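Local coordinates for protein aminoacyl-histidine dipeptidase (Vibrio alginolyticus, PDB 3MRU) that probably hydrolyses dipeptides, including aminoacyl-histidine ones such as carnosine, as a zinc-dependent metallopeptidase of the M20C family, at residues G187-M192 against L365-S370; G217-C222 against L258-P263; A330-V335 against G381-V386; G334-S339 against T348-G353. All blocks are in the same frame, centred on the assembly; numbering follows the deposited sequence.

Interaction 1 (G187-M192 against L365-S370); sequences GIDGAM and LCLIRS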
loop_
_atom_site.group_PDB
_atom_site.type_symbol
_atom_site.label_atom_id
_atom_site.label_comp_id
_atom_site.label_asym_id
_atom_site.label_seq_id
_atom_site.Cartn_x
_atom_site.Cartn_y
_atom_site.Cartn_z
ATOM N N GLY A 187 6.319 -4.661 4.427
ATOM C CA GLY A 187 7.356 -3.754 3.981
ATOM C C GLY A 187 8.281 -3.363 5.098
ATOM O O GLY A 187 8.024 -3.706 6.251
ATOM N N ILE A 188 9.355 -2.652 4.763
ATOM C CA ILE A 188 10.221 -2.074 5.767
ATOM C C ILE A 188 11.123 -1.012 5.149
ATOM O O ILE A 188 11.664 -1.205 4.054
ATOM C CB ILE A 188 11.043 -3.153 6.417
ATOM C CG1 ILE A 188 11.770 -2.617 7.643
ATOM C CG2 ILE A 188 11.974 -3.782 5.395
ATOM C CD1 ILE A 188 12.988 -1.813 7.435
ATOM N N ASP A 189 11.264 0.114 5.847
ATOM C CA ASP A 189 12.070 1.217 5.379
ATOM C C ASP A 189 13.463 0.925 5.788
ATOM O O ASP A 189 13.695 0.516 6.906
ATOM C CB ASP A 189 11.662 2.513 6.068
ATOM C CG ASP A 189 10.188 2.882 5.840
ATOM O OD1 ASP A 189 9.744 2.905 4.665
ATOM O OD2 ASP A 189 9.472 3.175 6.839
ATOM N N GLY A 190 14.395 1.136 4.868
ATOM C CA GLY A 190 15.836 1.065 5.148
ATOM C C GLY A 190 16.568 2.364 4.846
ATOM O O GLY A 190 16.133 3.168 4.013
ATOM N N ALA A 191 17.677 2.585 5.540
ATOM C CA ALA A 191 18.469 3.789 5.348
ATOM C C ALA A 191 19.978 3.547 5.495
ATOM O O ALA A 191 20.486 3.350 6.599
ATOM C CB ALA A 191 17.984 4.815 6.336
ATOM N N MET A 192 20.685 3.560 4.372
ATOM C CA MET A 192 22.115 3.396 4.379
ATOM C C MET A 192 22.789 4.751 4.383
ATOM O O MET A 192 22.598 5.552 3.469
ATOM C CB MET A 192 22.549 2.605 3.171
ATOM C CG MET A 192 23.870 1.955 3.372
ATOM S SD MET A 192 24.303 0.985 1.942
ATOM C CE MET A 192 23.366 -0.525 2.179
ATOM N N LEU A 365 18.131 5.924 0.828
ATOM C CA LEU A 365 16.879 5.409 1.387
ATOM C C LEU A 365 16.146 4.486 0.439
ATOM O O LEU A 365 16.002 4.782 -0.761
ATOM C CB LEU A 365 15.934 6.559 1.716
ATOM C CG LEU A 365 15.848 7.175 3.102
ATOM C CD1 LEU A 365 17.205 7.606 3.624
ATOM C CD2 LEU A 365 14.900 8.349 3.010
ATOM N N CYS A 366 15.631 3.401 1.006
ATOM C CA CYS A 366 15.001 2.351 0.233
ATOM C C CYS A 366 13.935 1.585 1.014
ATOM O O CYS A 366 13.845 1.676 2.241
ATOM C CB CYS A 366 16.063 1.390 -0.323
ATOM S SG CYS A 366 16.723 0.256 0.915
ATOM N N LEU A 367 13.128 0.820 0.289
ATOM C CA LEU A 367 11.965 0.200 0.889
ATOM C C LEU A 367 11.759 -1.217 0.370
ATOM O O LEU A 367 11.455 -1.425 -0.804
ATOM C CB LEU A 367 10.723 1.070 0.652
ATOM C CG LEU A 367 9.344 0.506 1.004
ATOM C CD1 LEU A 367 9.220 0.253 2.482
ATOM C CD2 LEU A 367 8.274 1.465 0.573
ATOM N N ILE A 368 11.930 -2.190 1.255
ATOM C CA ILE A 368 11.802 -3.576 0.863
ATOM C C ILE A 368 10.362 -3.979 1.046
ATOM O O ILE A 368 9.748 -3.679 2.088
ATOM C CB ILE A 368 12.707 -4.494 1.713
ATOM C CG1 ILE A 368 14.151 -4.002 1.655
ATOM C CG2 ILE A 368 12.601 -5.920 1.243
ATOM C CD1 ILE A 368 15.074 -4.581 2.727
ATOM N N ARG A 369 9.823 -4.653 0.034
ATOM C CA ARG A 369 8.491 -5.228 0.096
ATOM C C ARG A 369 8.589 -6.725 -0.066
ATOM O O ARG A 369 9.515 -7.223 -0.722
ATOM C CB ARG A 369 7.663 -4.704 -1.037
ATOM C CG ARG A 369 7.346 -3.290 -0.927
ATOM C CD ARG A 369 6.648 -2.907 -2.189
ATOM N NE ARG A 369 6.352 -1.483 -2.244
ATOM C CZ ARG A 369 5.544 -0.860 -1.400
ATOM N NH1 ARG A 369 4.975 -1.533 -0.406
ATOM N NH2 ARG A 369 5.337 0.438 -1.531
ATOM N N SER A 370 7.627 -7.438 0.519
ATOM C CA SER A 370 7.554 -8.884 0.396
ATOM C C SER A 370 6.230 -9.443 0.916
ATOM O O SER A 370 5.630 -8.883 1.833
ATOM C CB SER A 370 8.774 -9.539 1.040
ATOM O OG SER A 370 8.667 -10.939 0.897
#

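Interaction 2 (G217-C222 against L258-P263); sequences GGHSGC and LRNAIP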
loop_
_atom_site.group_PDB
_atom_site.type_symbol
_atom_site.label_atom_id
_atom_site.label_comp_id
_atom_site.label_asym_id
_atom_site.label_seq_id
_atom_site.Cartn_x
_atom_site.Cartn_y
_atom_site.Cartn_z
ATOM N N GLY A 217 8.791 6.578 -13.951
ATOM C CA GLY A 217 8.614 6.367 -12.526
ATOM C C GLY A 217 7.458 5.424 -12.223
ATOM O O GLY A 217 7.086 4.558 -13.039
ATOM N N GLY A 218 6.883 5.601 -11.039
ATOM C CA GLY A 218 5.820 4.722 -10.580
ATOM C C GLY A 218 5.876 4.511 -9.086
ATOM O O GLY A 218 6.709 5.086 -8.381
ATOM N N HIS A 219 4.986 3.665 -8.615
ATOM C CA HIS A 219 4.878 3.380 -7.220
ATOM C C HIS A 219 5.649 2.096 -6.918
ATOM O O HIS A 219 5.345 1.035 -7.471
ATOM C CB HIS A 219 3.403 3.237 -6.934
ATOM C CG HIS A 219 3.084 2.572 -5.637
ATOM N ND1 HIS A 219 2.745 1.238 -5.558
ATOM C CD2 HIS A 219 2.998 3.064 -4.382
ATOM C CE1 HIS A 219 2.486 0.933 -4.299
ATOM N NE2 HIS A 219 2.624 2.024 -3.568
ATOM N N SER A 220 6.638 2.193 -6.032
ATOM C CA SER A 220 7.512 1.070 -5.677
ATOM C C SER A 220 6.801 -0.268 -5.472
ATOM O O SER A 220 7.412 -1.319 -5.582
ATOM C CB SER A 220 8.343 1.402 -4.432
ATOM O OG SER A 220 7.760 0.903 -3.239
ATOM N N GLY A 221 5.521 -0.238 -5.153
ATOM C CA GLY A 221 4.805 -1.475 -4.878
ATOM C C GLY A 221 3.959 -2.220 -5.886
ATOM O O GLY A 221 4.114 -3.434 -6.079
ATOM N N CYS A 222 3.060 -1.479 -6.526
ATOM C CA CYS A 222 2.153 -2.041 -7.503
ATOM C C CYS A 222 2.865 -2.018 -8.884
ATOM O O CYS A 222 2.508 -2.809 -9.764
ATOM C CB CYS A 222 0.809 -1.298 -7.529
ATOM S SG CYS A 222 -0.397 -1.850 -6.225
ATOM N N LEU A 258 10.791 9.965 -2.780
ATOM C CA LEU A 258 10.456 9.280 -1.530
ATOM C C LEU A 258 10.522 7.778 -1.802
ATOM O O LEU A 258 10.358 7.358 -2.946
ATOM C CB LEU A 258 9.134 9.805 -0.948
ATOM C CG LEU A 258 7.901 9.983 -1.847
ATOM C CD1 LEU A 258 6.668 9.370 -1.169
ATOM C CD2 LEU A 258 7.674 11.446 -2.196
ATOM N N ARG A 259 10.803 6.970 -0.785
ATOM C CA ARG A 259 10.954 5.517 -0.971
ATOM C C ARG A 259 9.742 4.902 -1.691
ATOM O O ARG A 259 9.867 3.919 -2.419
ATOM C CB ARG A 259 11.139 4.848 0.394
ATOM C CG ARG A 259 11.697 5.769 1.467
ATOM C CD ARG A 259 11.436 5.220 2.859
ATOM N NE ARG A 259 12.667 5.075 3.631
ATOM C CZ ARG A 259 12.988 5.837 4.670
ATOM N NH1 ARG A 259 12.171 6.803 5.067
ATOM N NH2 ARG A 259 14.130 5.634 5.313
ATOM N N ASN A 260 8.576 5.494 -1.463
ATOM C CA ASN A 260 7.304 5.053 -1.989
ATOM C C ASN A 260 7.226 4.937 -3.487
ATOM O O ASN A 260 6.361 4.242 -3.996
ATOM C CB ASN A 260 6.252 6.071 -1.541
ATOM C CG ASN A 260 4.927 5.437 -1.243
ATOM O OD1 ASN A 260 3.878 6.065 -1.412
ATOM N ND2 ASN A 260 4.954 4.182 -0.799
ATOM N N ALA A 261 8.112 5.643 -4.185
ATOM C CA ALA A 261 8.023 5.810 -5.639
ATOM C C ALA A 261 9.330 5.578 -6.363
ATOM O O ALA A 261 10.372 6.140 -6.002
ATOM C CB ALA A 261 7.520 7.205 -5.978
ATOM N N ILE A 262 9.245 4.783 -7.423
ATOM C CA ILE A 262 10.384 4.491 -8.298
ATOM C C ILE A 262 10.979 5.800 -8.827
ATOM O O ILE A 262 10.274 6.555 -9.503
ATOM C CB ILE A 262 9.945 3.622 -9.485
ATOM C CG1 ILE A 262 9.094 2.448 -9.010
ATOM C CG2 ILE A 262 11.143 3.105 -10.190
ATOM C CD1 ILE A 262 8.270 1.762 -10.101
ATOM N N PRO A 263 12.268 6.073 -8.534
ATOM C CA PRO A 263 12.763 7.430 -8.746
ATOM C C PRO A 263 12.901 7.704 -10.230
ATOM O O PRO A 263 13.500 6.911 -10.949
ATOM C CB PRO A 263 14.125 7.423 -8.054
ATOM C CG PRO A 263 14.566 6.029 -8.110
ATOM C CD PRO A 263 13.331 5.173 -8.054
#

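Interaction 3 (A330-V335 against G381-V386); sequences ACPNGV and GMLQSV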
loop_
_atom_site.group_PDB
_atom_site.type_symbol
_atom_site.label_atom_id
_atom_site.label_comp_id
_atom_site.label_asym_id
_atom_site.label_seq_id
_atom_site.Cartn_x
_atom_site.Cartn_y
_atom_site.Cartn_z
ATOM N N ALA A 330 26.578 -2.238 -6.134
ATOM C CA ALA A 330 26.432 -3.619 -5.700
ATOM C C ALA A 330 25.000 -3.842 -5.281
ATOM O O ALA A 330 24.346 -4.790 -5.688
ATOM C CB ALA A 330 27.368 -3.920 -4.544
ATOM N N CYS A 331 24.512 -2.918 -4.477
ATOM C CA CYS A 331 23.197 -2.988 -3.860
ATOM C C CYS A 331 22.065 -3.496 -4.793
ATOM O O CYS A 331 21.879 -2.972 -5.883
ATOM C CB CYS A 331 22.912 -1.597 -3.282
ATOM S SG CYS A 331 21.320 -1.352 -2.579
ATOM N N PRO A 332 21.321 -4.527 -4.368
ATOM C CA PRO A 332 20.204 -5.056 -5.148
ATOM C C PRO A 332 19.094 -4.034 -5.316
ATOM O O PRO A 332 19.003 -3.102 -4.529
ATOM C CB PRO A 332 19.700 -6.215 -4.300
ATOM C CG PRO A 332 20.153 -5.888 -2.933
ATOM C CD PRO A 332 21.488 -5.273 -3.113
ATOM N N ASN A 333 18.272 -4.210 -6.348
ATOM C CA ASN A 333 17.156 -3.312 -6.638
ATOM C C ASN A 333 16.169 -3.957 -7.601
ATOM O O ASN A 333 16.564 -4.750 -8.450
ATOM C CB ASN A 333 17.635 -1.976 -7.214
ATOM C CG ASN A 333 16.494 -0.982 -7.379
ATOM O OD1 ASN A 333 15.734 -0.737 -6.443
ATOM N ND2 ASN A 333 16.359 -0.417 -8.570
ATOM N N GLY A 334 14.893 -3.608 -7.475
ATOM C CA GLY A 334 13.859 -4.179 -8.317
ATOM C C GLY A 334 13.257 -5.404 -7.674
ATOM O O GLY A 334 13.018 -5.409 -6.471
ATOM N N VAL A 335 13.009 -6.442 -8.471
ATOM C CA VAL A 335 12.378 -7.681 -7.990
ATOM C C VAL A 335 13.443 -8.630 -7.477
ATOM O O VAL A 335 14.447 -8.830 -8.117
ATOM C CB VAL A 335 11.586 -8.385 -9.122
ATOM C CG1 VAL A 335 10.838 -9.610 -8.599
ATOM C CG2 VAL A 335 10.639 -7.411 -9.798
ATOM N N GLY A 381 19.189 -8.504 5.174
ATOM C CA GLY A 381 20.500 -9.039 5.447
ATOM C C GLY A 381 21.484 -8.741 4.345
ATOM O O GLY A 381 22.643 -8.493 4.610
ATOM N N MET A 382 21.023 -8.765 3.103
ATOM C CA MET A 382 21.860 -8.412 1.956
ATOM C C MET A 382 22.257 -6.965 1.932
ATOM O O MET A 382 23.379 -6.656 1.574
ATOM C CB MET A 382 21.126 -8.667 0.666
ATOM C CG MET A 382 20.939 -10.114 0.352
ATOM S SD MET A 382 20.355 -10.234 -1.332
ATOM C CE MET A 382 21.489 -9.136 -2.237
ATOM N N LEU A 383 21.319 -6.083 2.263
ATOM C CA LEU A 383 21.621 -4.680 2.429
ATOM C C LEU A 383 22.686 -4.470 3.495
ATOM O O LEU A 383 23.602 -3.651 3.320
ATOM C CB LEU A 383 20.383 -3.916 2.835
ATOM C CG LEU A 383 19.377 -3.621 1.739
ATOM C CD1 LEU A 383 18.345 -2.626 2.257
ATOM C CD2 LEU A 383 20.073 -3.118 0.437
ATOM N N GLN A 384 22.559 -5.207 4.598
ATOM C CA GLN A 384 23.505 -5.125 5.693
ATOM C C GLN A 384 24.880 -5.642 5.279
ATOM O O GLN A 384 25.912 -5.066 5.639
ATOM C CB GLN A 384 22.961 -5.925 6.851
ATOM C CG GLN A 384 23.764 -5.884 8.141
ATOM C CD GLN A 384 23.348 -7.020 9.092
ATOM O OE1 GLN A 384 24.052 -7.320 10.062
ATOM N NE2 GLN A 384 22.207 -7.664 8.802
ATOM N N SER A 385 24.894 -6.728 4.514
ATOM C CA SER A 385 26.130 -7.250 3.956
ATOM C C SER A 385 26.853 -6.145 3.175
ATOM O O SER A 385 28.036 -5.894 3.393
ATOM C CB SER A 385 25.830 -8.456 3.066
ATOM O OG SER A 385 25.281 -9.538 3.805
ATOM N N VAL A 386 26.122 -5.474 2.283
ATOM C CA VAL A 386 26.649 -4.340 1.527
ATOM C C VAL A 386 27.092 -3.264 2.490
ATOM O O VAL A 386 28.274 -2.938 2.531
ATOM C CB VAL A 386 25.609 -3.743 0.586
ATOM C CG1 VAL A 386 26.238 -2.686 -0.283
ATOM C CG2 VAL A 386 25.032 -4.815 -0.267
#

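Interaction 4 (G334-S339 against T348-G353); sequences GVMRMS and TSLNVG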
loop_
_atom_site.group_PDB
_atom_site.type_symbol
_atom_site.label_atom_id
_atom_site.label_comp_id
_atom_site.label_asym_id
_atom_site.label_seq_id
_atom_site.Cartn_x
_atom_site.Cartn_y
_atom_site.Cartn_z
ATOM N N GLY A 334 14.893 -3.608 -7.475
ATOM C CA GLY A 334 13.859 -4.179 -8.317
ATOM C C GLY A 334 13.257 -5.404 -7.674
ATOM O O GLY A 334 13.018 -5.409 -6.471
ATOM N N VAL A 335 13.009 -6.442 -8.471
ATOM C CA VAL A 335 12.378 -7.681 -7.990
ATOM C C VAL A 335 13.443 -8.630 -7.477
ATOM O O VAL A 335 14.447 -8.830 -8.117
ATOM C CB VAL A 335 11.586 -8.385 -9.122
ATOM C CG1 VAL A 335 10.838 -9.610 -8.599
ATOM C CG2 VAL A 335 10.639 -7.411 -9.798
ATOM N N MET A 336 13.240 -9.239 -6.331
ATOM C CA MET A 336 14.214 -10.225 -5.886
ATOM C C MET A 336 13.786 -11.649 -6.229
ATOM O O MET A 336 14.617 -12.524 -6.438
ATOM C CB MET A 336 14.506 -10.027 -4.400
ATOM C CG MET A 336 15.185 -8.711 -4.089
ATOM S SD MET A 336 16.834 -8.687 -4.786
ATOM C CE MET A 336 16.618 -7.577 -6.167
ATOM N N ARG A 337 12.480 -11.877 -6.276
ATOM C CA ARG A 337 11.946 -13.227 -6.414
ATOM C C ARG A 337 10.469 -13.186 -6.757
ATOM O O ARG A 337 9.710 -12.443 -6.150
ATOM C CB ARG A 337 12.149 -13.998 -5.097
ATOM C CG ARG A 337 11.737 -15.460 -5.189
ATOM C CD ARG A 337 12.272 -16.323 -4.036
ATOM N NE ARG A 337 12.177 -17.748 -4.384
ATOM C CZ ARG A 337 11.033 -18.419 -4.559
ATOM N NH1 ARG A 337 11.064 -19.708 -4.888
ATOM N NH2 ARG A 337 9.852 -17.808 -4.425
ATOM N N MET A 338 10.082 -13.999 -7.733
ATOM C CA MET A 338 8.711 -14.115 -8.185
ATOM C C MET A 338 8.068 -15.272 -7.427
ATOM O O MET A 338 8.755 -16.196 -7.005
ATOM C CB MET A 338 8.723 -14.380 -9.675
ATOM C CG MET A 338 7.613 -13.707 -10.425
ATOM S SD MET A 338 7.690 -11.905 -10.478
ATOM C CE MET A 338 8.804 -11.631 -11.849
ATOM N N SER A 339 6.760 -15.209 -7.210
ATOM C CA SER A 339 6.106 -16.210 -6.370
ATOM C C SER A 339 5.810 -17.417 -7.189
ATOM O O SER A 339 5.433 -17.290 -8.360
ATOM C CB SER A 339 4.788 -15.708 -5.785
ATOM O OG SER A 339 4.167 -16.740 -5.017
ATOM N N THR A 348 9.138 -10.852 -3.650
ATOM C CA THR A 348 9.985 -9.926 -2.897
ATOM C C THR A 348 10.562 -8.850 -3.810
ATOM O O THR A 348 10.825 -9.113 -4.981
ATOM C CB THR A 348 11.152 -10.639 -2.139
ATOM O OG1 THR A 348 10.685 -11.792 -1.435
ATOM C CG2 THR A 348 11.761 -9.700 -1.128
ATOM N N SER A 349 10.750 -7.643 -3.281
ATOM C CA SER A 349 11.338 -6.574 -4.059
ATOM C C SER A 349 11.827 -5.461 -3.168
ATOM O O SER A 349 11.503 -5.418 -1.980
ATOM C CB SER A 349 10.328 -5.992 -5.022
ATOM O OG SER A 349 9.379 -5.232 -4.299
ATOM N N LEU A 350 12.608 -4.565 -3.759
ATOM C CA LEU A 350 13.052 -3.373 -3.084
ATOM C C LEU A 350 13.327 -2.245 -4.078
ATOM O O LEU A 350 13.615 -2.472 -5.254
ATOM C CB LEU A 350 14.282 -3.651 -2.217
ATOM C CG LEU A 350 15.705 -3.494 -2.734
ATOM C CD1 LEU A 350 16.607 -3.215 -1.571
ATOM C CD2 LEU A 350 16.090 -4.763 -3.411
ATOM N N ASN A 351 13.230 -1.023 -3.586
ATOM C CA ASN A 351 13.369 0.129 -4.422
ATOM C C ASN A 351 14.339 1.055 -3.733
ATOM O O ASN A 351 14.047 1.514 -2.643
ATOM C CB ASN A 351 12.002 0.794 -4.586
ATOM C CG ASN A 351 12.060 2.141 -5.318
ATOM O OD1 ASN A 351 11.079 2.875 -5.332
ATOM N ND2 ASN A 351 13.200 2.468 -5.923
ATOM N N VAL A 352 15.503 1.287 -4.337
ATOM C CA VAL A 352 16.393 2.350 -3.894
ATOM C C VAL A 352 15.805 3.645 -4.452
ATOM O O VAL A 352 16.121 4.071 -5.585
ATOM C CB VAL A 352 17.849 2.136 -4.374
ATOM C CG1 VAL A 352 18.656 3.414 -4.205
ATOM C CG2 VAL A 352 18.485 0.982 -3.610
ATOM N N GLY A 353 14.941 4.250 -3.635
ATOM C CA GLY A 353 14.087 5.363 -4.045
ATOM C C GLY A 353 14.609 6.787 -3.861
ATOM O O GLY A 353 14.252 7.670 -4.643
#

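Interaction 1 (G187-M192 against L365-S370)
I188 and I368 sit opposite each other as a hydrogen-bonded pair in two antiparallel strands. The strands belong to the large sheet of the protein and run at 151° to each other. Four backbone bonds join them. I188 N gives to I368 O at 2.9 Å, and I368 N returns a bond to I188 O at 3.0 Å. Both donors lie in the plane of the carbonyl they meet. Two residues further on, G190 N gives to C366 O at 2.7 Å, and the N-H points almost straight at the oxygen (171°). The return bond, from C366 N to G190 O at 3.1 Å, comes in above the carbonyl plane.

Apolar contacts divide between the two faces of the sheet. On the face of I188, C366 and I368, the isoleucines lie side by side and point the same way. With CG1 of I188 anti to the backbone N (chi1 -170°), CG2 falls between N and the carbonyl carbon and meets I368 CB at 3.8 Å. Helix 373-389 lies over this face. On the other face A191 CB touches L365 CD1 at 4.0 Å.

The charged ends, of D189 and R369, are on this second face. The L367 methyl CD1 lies beside the D189 carboxylate, 3.5 Å from D189 OD1. D189 makes a long, weak ion pair with R259. L367 CD2 rests on one face of the R369 guanidinium, toward its rim; the polar partner of R369 is S220.

The paired strands thus present a mainly apolar face to helix 373-389 and, on the opposite face, D189 and R369, with the buried amides of I188, G190, C366 and I368 satisfied between the strands.

Interaction 2 (G217-C222 against L258-P263)
S220 N gives its hydrogen to N260 O at 2.9 Å. The donor stands above the carbonyl plane of N260, and the N-H is bent (146°). The second cross-bond runs the other way, from I262 N to G218 O at 2.7 Å. It is also bent and also arrives from above the carbonyl plane. H219 and A261 lie between these two bonds as an antiparallel, non-hydrogen-bonded pair.

The carbonyl of N260 has further neighbours. S220 CB packs against it, and H219 CD2 comes to 3.6 Å from N260 O. H219 CG is anti to its backbone N (chi1 164°), and this torsion swings the ring to the side of N260. The ring then serves as an acceptor within its own segment. H219 ND1 takes the backbone N-H of C222 at 2.9 Å, nearly straight and slightly tilted out of the ring plane.

Here a short, weakly bonded two-stranded antiparallel ribbon is closed by loops, within the M20 dimerisation region of the chain. A type I turn from L258 to A261 leads into the second strand, with A261 N bonded to L258 O at 3.1 Å. The H219 side chain is about 14 Å from a bound zinc ion, too far to be a ligand of it in this chain.

I262 supplies the apolar part. Its CG1 and CD1 lie along the backbone of G218, with CD1 3.8 Å from G218 C. Other groups find partners nearby: H219 N bonds to D223, and G217 O accepts from R228. S220 OG is hydrogen-bonded to R369 NE of strand 361-370.

Interaction 3 (A330-V335 against G381-V386)
The methyl end of M382 lies against the ring of P332, where a connecting loop meets a helix. The loop links helix 318-330 to strand 334-338. The helix, 373-389, packs on the large sheet. The contact is apolar and small, and it rests mainly on side chains.

P332 and M382 both point toward the opposite segment at CB. The two side chains meet at a slant. The M382 chain leaves the helix with CG beside the backbone N and is nearly extended at chi2. It then bends at chi3 (48°), which brings CE back onto the proline. CE sits nearest P332 CG, at 3.6 Å. It is 4.0 Å from both P332 CB and P332 CD, so the methyl is centred on the outer corner of the ring.

L383 reaches the loop with one of its two branches. CD2 meets C331 SG at 3.7 Å and lies farther, at 4.4 Å, from P332 CG. The other branch, CD1, is directed to the sheet, where it packs on C366 and I368. L383 is thus shared between loop and sheet.

C331 is the first residue to leave the helical conformation of 318-330. Its SG is anti to the backbone N (chi1 175°), which carries the sulfur to L383. V386, one turn further along the helix from M382, adds a looser touch through CG2, which lies 4.4 Å from C331 CA.

Interaction 4 (G334-S339 against T348-G353)
G334 opens the pairing of a beta hairpin, strand 334-338 against strand 346-358, which carries a classic beta bulge. The strand axes are almost exactly antiparallel (173°). G334 N bonds to L350 O at 2.8 Å. In return L350 N meets G334 O at 2.9 Å. At the backbone angles of G334 a CB would run into the carbonyl O of N333.

V335 pairs with S349 without hydrogen bonds. Its CG1 lies 3.7 Å from T348 O. S349 OG bonds to H433.

M336 is the first bulge residue. Its N gives to T348 O at 2.8 Å, from well above the carbonyl plane. M336 CB lies 4.1 Å from T348 CB. The side chain bends at chi2 (-67°) and again at chi3. CE thereby meets L350 CD2 at 4.0 Å, close to V379 of helix 373-389.

R337 is the second, so both face T348 and the register slips by one. R337 NH2 forms a salt bridge with E347, just before 348-353, and NH1 one with D340. R337 N makes only a weak, long bond to T348 O; T348 N gives a sound one to R337 O at 3.0 Å, in the carbonyl plane.

How the interactions relate
Strand 181-199 supplies 187-192 first, and interaction 1 stays open until 365-370. Interaction 2 opens and closes inside that loop, bringing 258-263 back to 217-222. The chain then passes through helix 318-330 to 330-335. Interactions 3 and 4 both start here and share G334 and V335. Interaction 4 closes first, as a hairpin, also within the loop of interaction 1. Strand 361-370 then closes interaction 1 beside strand 346-358. Interaction 3 closes last, on helix 373-389, and so crosses interaction 1. Interactions 1 and 4 build neighbouring parts of one sheet, and interaction 3 joins it to the helix. N351 of interaction 4 packs on interaction 2.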